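Local coordinates for putative hyaluronoglucosaminidase (Clostridium perfringens, PDB 6PWI), which probably hydrolyses N-acetylhexosamine glycosidic linkages as a secreted family 84 glycoside hydrolase, of which this chain includes the catalytic domain, at residues 348-362 / 376-390. Numbering follows the deposited sequence.
Sequences LKTIGTMPETIDIMW and FEFFEEAVGRQAFMW
Arg385 inserts its guanidinium into the loop 352-358, where four backbone carbonyls lie round its edge. Arg385 NH2 donates to Gly352 O and, straighter at 165°, to Met354 O at 2.9 Å; Arg385 NH1 donates to Pro355 O at 3.0 Å and to Ile358 O. Of these, only the Ile358 bond lies on a carbonyl lone pair. A bend at chi3 of Arg385 (77°) turns the group into this ring of acceptors, while NE donates to a water that in turn bonds Gly352 O and Val383 O. Ile360 CD1 covers one guanidinium face, 3.8 Å from Arg385 NE.

Phe379 directs its edge at the indole face of Trp362 in an offset edge-to-face pair, planes at 66°, and its CZ meets Ile360 CG2 at 3.6 Å. Phe378 CD2 abuts Trp362 CZ2 at 3.8 Å, and the indole NE1 is hydrogen-bonded to Thr375 OG1. On the sheet face opposite to Trp362, Met361 and Phe388 run side by side, Met361 CE sitting over the Phe388 ring, 3.5 Å from its centroid. Phe388 N bonds Ile360 O, and Trp390 N bonds Trp362 O at 2.7 Å, a parallel pairing of strands 359-362 and 387-390. With helix 373-383 packed outside, this is a beta-alpha-beta unit of the (beta/alpha)8 barrel typical of family 84 catalytic domains.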
loop_
_atom_site.group_PDB
_atom_site.type_symbol
_atom_site.label_atom_id
_atom_site.label_comp_id
_atom_site.label_asym_id
_atom_site.label_seq_id
_atom_site.Cartn_x
_atom_site.Cartn_y
_atom_site.Cartn_z
ATOM N N LEU A 348 8.755 -5.885 27.140
ATOM C CA LEU A 348 9.481 -5.904 25.878
ATOM C C LEU A 348 10.742 -6.757 26.005
ATOM O O LEU A 348 11.101 -7.471 25.073
ATOM C CB LEU A 348 9.790 -4.475 25.410
ATOM C CG LEU A 348 8.581 -3.629 24.993
ATOM C CD1 LEU A 348 9.000 -2.211 24.642
ATOM C CD2 LEU A 348 7.822 -4.257 23.831
ATOM N N LYS A 349 11.393 -6.703 27.172
ATOM C CA LYS A 349 12.591 -7.485 27.434
ATOM C C LYS A 349 12.256 -8.973 27.334
ATOM O O LYS A 349 13.031 -9.741 26.760
ATOM C CB LYS A 349 13.175 -7.103 28.796
ATOM C CG LYS A 349 14.522 -7.712 29.160
ATOM C CD LYS A 349 15.017 -7.180 30.488
ATOM C CE LYS A 349 15.806 -8.176 31.313
ATOM N NZ LYS A 349 17.246 -8.142 30.973
ATOM N N THR A 350 11.086 -9.366 27.861
ATOM C CA THR A 350 10.684 -10.765 27.841
ATOM C C THR A 350 10.347 -11.228 26.425
ATOM O O THR A 350 10.797 -12.295 25.998
ATOM C CB THR A 350 9.501 -11.025 28.775
ATOM O OG1 THR A 350 9.967 -10.655 30.068
ATOM C CG2 THR A 350 9.094 -12.480 28.794
ATOM N N ILE A 351 9.521 -10.428 25.736
ATOM C CA ILE A 351 9.090 -10.649 24.365
ATOM C C ILE A 351 10.313 -10.864 23.478
ATOM O O ILE A 351 10.292 -11.693 22.575
ATOM C CB ILE A 351 8.199 -9.470 23.911
ATOM C CG1 ILE A 351 6.797 -9.573 24.516
ATOM C CG2 ILE A 351 8.132 -9.313 22.403
ATOM C CD1 ILE A 351 6.223 -10.976 24.551
ATOM N N GLY A 352 11.394 -10.142 23.783
ATOM C CA GLY A 352 12.621 -10.220 23.010
ATOM C C GLY A 352 13.382 -11.532 23.198
ATOM O O GLY A 352 14.345 -11.784 22.478
ATOM N N THR A 353 12.957 -12.359 24.161
ATOM C CA THR A 353 13.606 -13.645 24.376
ATOM C C THR A 353 12.934 -14.748 23.557
ATOM O O THR A 353 13.390 -15.886 23.593
ATOM C CB THR A 353 13.688 -14.049 25.855
ATOM O OG1 THR A 353 12.375 -14.384 26.305
ATOM C CG2 THR A 353 14.313 -12.986 26.731
ATOM N N MET A 354 11.868 -14.421 22.815
ATOM C CA MET A 354 11.263 -15.409 21.935
ATOM C C MET A 354 12.184 -15.667 20.739
ATOM O O MET A 354 13.119 -14.902 20.511
ATOM C CB MET A 354 9.850 -15.008 21.505
ATOM C CG MET A 354 9.775 -13.868 20.508
ATOM S SD MET A 354 8.052 -13.551 20.025
ATOM C CE MET A 354 7.306 -13.140 21.602
ATOM N N PRO A 355 12.020 -16.788 19.989
ATOM C CA PRO A 355 12.964 -17.160 18.934
ATOM C C PRO A 355 13.299 -15.997 18.011
ATOM O O PRO A 355 12.419 -15.222 17.648
ATOM C CB PRO A 355 12.205 -18.244 18.165
ATOM C CG PRO A 355 11.377 -18.910 19.225
ATOM C CD PRO A 355 10.951 -17.787 20.147
ATOM N N GLU A 356 14.579 -15.928 17.625
ATOM C CA GLU A 356 15.196 -14.840 16.880
ATOM C C GLU A 356 14.514 -14.587 15.535
ATOM O O GLU A 356 14.623 -13.495 14.984
ATOM C CB GLU A 356 16.649 -15.210 16.590
ATOM C CG GLU A 356 17.653 -14.670 17.591
ATOM C CD GLU A 356 19.070 -14.706 17.031
ATOM O OE1 GLU A 356 19.650 -15.817 16.951
ATOM O OE2 GLU A 356 19.582 -13.630 16.636
ATOM N N THR A 357 13.830 -15.599 14.993
ATOM C CA THR A 357 13.304 -15.532 13.638
ATOM C C THR A 357 12.006 -14.724 13.580
ATOM O O THR A 357 11.590 -14.310 12.499
ATOM C CB THR A 357 13.038 -16.938 13.084
ATOM O OG1 THR A 357 12.161 -17.604 14.000
ATOM C CG2 THR A 357 14.302 -17.740 12.852
ATOM N N ILE A 358 11.360 -14.522 14.735
ATOM C CA ILE A 358 10.041 -13.912 14.778
ATOM C C ILE A 358 10.171 -12.403 14.582
ATOM O O ILE A 358 11.006 -11.761 15.213
ATOM C CB ILE A 358 9.308 -14.288 16.082
ATOM C CG1 ILE A 358 9.066 -15.799 16.156
ATOM C CG2 ILE A 358 8.017 -13.500 16.229
ATOM C CD1 ILE A 358 8.729 -16.310 17.540
ATOM N N ASP A 359 9.331 -11.861 13.695
ATOM C CA ASP A 359 9.274 -10.437 13.406
ATOM C C ASP A 359 8.233 -9.760 14.294
ATOM O O ASP A 359 7.034 -9.967 14.122
ATOM C CB ASP A 359 9.015 -10.204 11.916
ATOM C CG ASP A 359 10.017 -10.970 11.071
ATOM O OD1 ASP A 359 11.235 -10.737 11.263
ATOM O OD2 ASP A 359 9.580 -11.837 10.273
ATOM N N ILE A 360 8.712 -8.954 15.247
ATOM C CA ILE A 360 7.849 -8.265 16.192
ATOM C C ILE A 360 7.513 -6.879 15.635
ATOM O O ILE A 360 8.393 -6.166 15.151
ATOM C CB ILE A 360 8.534 -8.208 17.570
ATOM C CG1 ILE A 360 8.721 -9.615 18.146
ATOM C CG2 ILE A 360 7.768 -7.291 18.512
ATOM C CD1 ILE A 360 9.868 -9.758 19.124
ATOM N N MET A 361 6.229 -6.512 15.701
ATOM C CA MET A 361 5.737 -5.301 15.064
ATOM C C MET A 361 5.698 -4.148 16.064
ATOM O O MET A 361 5.835 -4.350 17.270
ATOM C CB MET A 361 4.343 -5.508 14.469
ATOM C CG MET A 361 4.297 -6.621 13.454
ATOM S SD MET A 361 2.900 -6.434 12.330
ATOM C CE MET A 361 3.577 -5.244 11.170
ATOM N N TRP A 362 5.488 -2.940 15.530
ATOM C CA TRP A 362 5.664 -1.684 16.238
ATOM C C TRP A 362 4.977 -0.604 15.413
ATOM O O TRP A 362 5.107 -0.608 14.188
ATOM C CB TRP A 362 7.164 -1.400 16.345
ATOM C CG TRP A 362 7.589 -0.272 17.235
ATOM C CD1 TRP A 362 8.193 0.896 16.857
ATOM C CD2 TRP A 362 7.520 -0.242 18.669
ATOM N NE1 TRP A 362 8.490 1.657 17.959
ATOM C CE2 TRP A 362 8.082 0.985 19.081
ATOM C CE3 TRP A 362 7.032 -1.129 19.636
ATOM C CZ2 TRP A 362 8.167 1.346 20.422
ATOM C CZ3 TRP A 362 7.114 -0.771 20.962
ATOM C CH2 TRP A 362 7.680 0.447 21.343
ATOM N N PHE A 376 12.892 3.472 16.186
ATOM C CA PHE A 376 13.460 2.164 15.901
ATOM C C PHE A 376 14.661 1.897 16.805
ATOM O O PHE A 376 14.863 0.761 17.229
ATOM C CB PHE A 376 13.727 1.986 14.404
ATOM C CG PHE A 376 12.470 1.948 13.571
ATOM C CD1 PHE A 376 11.355 1.239 13.999
ATOM C CD2 PHE A 376 12.393 2.619 12.361
ATOM C CE1 PHE A 376 10.189 1.220 13.246
ATOM C CE2 PHE A 376 11.232 2.580 11.600
ATOM C CZ PHE A 376 10.128 1.892 12.050
ATOM N N GLU A 377 15.433 2.948 17.117
ATOM C CA GLU A 377 16.532 2.832 18.069
ATOM C C GLU A 377 15.980 2.391 19.424
ATOM O O GLU A 377 16.575 1.556 20.105
ATOM C CB GLU A 377 17.281 4.158 18.237
ATOM C CG GLU A 377 18.265 4.479 17.127
ATOM C CD GLU A 377 18.762 5.922 17.071
ATOM O OE1 GLU A 377 18.437 6.718 17.993
ATOM O OE2 GLU A 377 19.484 6.257 16.103
ATOM N N PHE A 378 14.839 2.977 19.808
ATOM C CA PHE A 378 14.228 2.658 21.086
ATOM C C PHE A 378 13.805 1.189 21.095
ATOM O O PHE A 378 14.109 0.459 22.039
ATOM C CB PHE A 378 13.046 3.580 21.405
ATOM C CG PHE A 378 12.267 3.117 22.613
ATOM C CD1 PHE A 378 12.623 3.527 23.887
ATOM C CD2 PHE A 378 11.223 2.214 22.486
ATOM C CE1 PHE A 378 11.932 3.076 25.003
ATOM C CE2 PHE A 378 10.535 1.761 23.601
ATOM C CZ PHE A 378 10.886 2.195 24.857
ATOM N N PHE A 379 13.088 0.785 20.036
ATOM C CA PHE A 379 12.572 -0.567 19.919
ATOM C C PHE A 379 13.718 -1.569 20.021
ATOM O O PHE A 379 13.602 -2.568 20.729
ATOM C CB PHE A 379 11.810 -0.759 18.604
ATOM C CG PHE A 379 11.239 -2.145 18.433
ATOM C CD1 PHE A 379 9.923 -2.419 18.783
ATOM C CD2 PHE A 379 12.021 -3.186 17.951
ATOM C CE1 PHE A 379 9.400 -3.694 18.636
ATOM C CE2 PHE A 379 11.502 -4.463 17.814
ATOM C CZ PHE A 379 10.192 -4.713 18.151
ATOM N N GLU A 380 14.816 -1.286 19.307
ATOM C CA GLU A 380 15.955 -2.187 19.256
ATOM C C GLU A 380 16.593 -2.317 20.639
ATOM O O GLU A 380 16.902 -3.423 21.073
ATOM C CB GLU A 380 16.956 -1.764 18.175
ATOM C CG GLU A 380 18.073 -2.779 17.979
ATOM C CD GLU A 380 18.911 -2.676 16.714
ATOM O OE1 GLU A 380 18.600 -1.831 15.842
ATOM O OE2 GLU A 380 19.879 -3.453 16.599
ATOM N N GLU A 381 16.771 -1.183 21.324
ATOM C CA GLU A 381 17.353 -1.131 22.656
ATOM C C GLU A 381 16.494 -1.944 23.633
ATOM O O GLU A 381 17.027 -2.593 24.529
ATOM C CB GLU A 381 17.490 0.339 23.066
ATOM C CG GLU A 381 18.541 0.626 24.125
ATOM C CD GLU A 381 18.954 2.092 24.255
ATOM O OE1 GLU A 381 18.797 2.856 23.262
ATOM O OE2 GLU A 381 19.440 2.480 25.347
ATOM N N ALA A 382 15.166 -1.924 23.446
ATOM C CA ALA A 382 14.229 -2.501 24.401
ATOM C C ALA A 382 13.991 -3.990 24.137
ATOM O O ALA A 382 13.852 -4.779 25.071
ATOM C CB ALA A 382 12.931 -1.730 24.381
ATOM N N VAL A 383 13.922 -4.374 22.860
ATOM C CA VAL A 383 13.468 -5.705 22.500
ATOM C C VAL A 383 14.672 -6.596 22.187
ATOM O O VAL A 383 14.679 -7.768 22.562
ATOM C CB VAL A 383 12.442 -5.659 21.348
ATOM C CG1 VAL A 383 12.056 -7.045 20.859
ATOM C CG2 VAL A 383 11.200 -4.870 21.733
ATOM N N GLY A 384 15.673 -6.041 21.487
ATOM C CA GLY A 384 16.886 -6.774 21.161
ATOM C C GLY A 384 17.038 -7.063 19.666
ATOM O O GLY A 384 18.012 -7.684 19.251
ATOM N N ARG A 385 16.073 -6.610 18.859
ATOM C CA ARG A 385 16.093 -6.819 17.419
ATOM C C ARG A 385 15.364 -5.656 16.748
ATOM O O ARG A 385 14.674 -4.886 17.406
ATOM C CB ARG A 385 15.432 -8.157 17.068
ATOM C CG ARG A 385 13.921 -8.171 17.251
ATOM C CD ARG A 385 13.295 -9.548 17.167
ATOM N NE ARG A 385 13.522 -10.300 18.393
ATOM C CZ ARG A 385 13.205 -11.578 18.573
ATOM N NH1 ARG A 385 12.624 -12.267 17.602
ATOM N NH2 ARG A 385 13.455 -12.153 19.737
ATOM N N GLN A 386 15.509 -5.540 15.428
ATOM C CA GLN A 386 14.882 -4.453 14.698
ATOM C C GLN A 386 13.382 -4.697 14.554
ATOM O O GLN A 386 12.928 -5.840 14.552
ATOM C CB GLN A 386 15.562 -4.291 13.346
ATOM C CG GLN A 386 17.001 -3.829 13.468
ATOM C CD GLN A 386 17.582 -3.540 12.109
ATOM O OE1 GLN A 386 17.200 -4.146 11.104
ATOM N NE2 GLN A 386 18.504 -2.591 12.077
ATOM N N ALA A 387 12.628 -3.598 14.419
ATOM C CA ALA A 387 11.176 -3.642 14.401
ATOM C C ALA A 387 10.651 -3.927 12.999
ATOM O O ALA A 387 11.310 -3.647 11.999
ATOM C CB ALA A 387 10.623 -2.341 14.921
ATOM N N PHE A 388 9.450 -4.500 12.957
ATOM C CA PHE A 388 8.634 -4.559 11.759
ATOM C C PHE A 388 7.528 -3.517 11.932
ATOM O O PHE A 388 6.713 -3.621 12.847
ATOM C CB PHE A 388 8.155 -6.003 11.546
ATOM C CG PHE A 388 7.200 -6.262 10.403
ATOM C CD1 PHE A 388 7.119 -5.406 9.310
ATOM C CD2 PHE A 388 6.400 -7.395 10.405
ATOM C CE1 PHE A 388 6.243 -5.659 8.263
ATOM C CE2 PHE A 388 5.534 -7.656 9.353
ATOM C CZ PHE A 388 5.450 -6.784 8.289
ATOM N N MET A 389 7.539 -2.492 11.070
ATOM C CA MET A 389 6.714 -1.310 11.252
ATOM C C MET A 389 5.287 -1.593 10.783
ATOM O O MET A 389 5.079 -2.049 9.659
ATOM C CB MET A 389 7.298 -0.137 10.458
ATOM C CG MET A 389 6.354 1.040 10.305
ATOM S SD MET A 389 6.412 2.070 11.772
ATOM C CE MET A 389 5.424 3.474 11.255
ATOM N N TRP A 390 4.322 -1.332 11.673
ATOM C CA TRP A 390 2.905 -1.263 11.352
ATOM C C TRP A 390 2.533 0.214 11.225
ATOM O O TRP A 390 2.542 0.941 12.223
ATOM C CB TRP A 390 2.102 -1.975 12.454
ATOM C CG TRP A 390 0.602 -1.851 12.431
ATOM C CD1 TRP A 390 -0.150 -0.764 12.070
ATOM C CD2 TRP A 390 -0.344 -2.855 12.856
ATOM N NE1 TRP A 390 -1.487 -1.035 12.204
ATOM C CE2 TRP A 390 -1.638 -2.309 12.688
ATOM C CE3 TRP A 390 -0.224 -4.165 13.340
ATOM C CZ2 TRP A 390 -2.797 -3.025 12.996
ATOM C CZ3 TRP A 390 -1.370 -4.868 13.654
ATOM C CH2 TRP A 390 -2.639 -4.304 13.486
HETATM O O HOH W 1 15.268 -9.570 20.402
#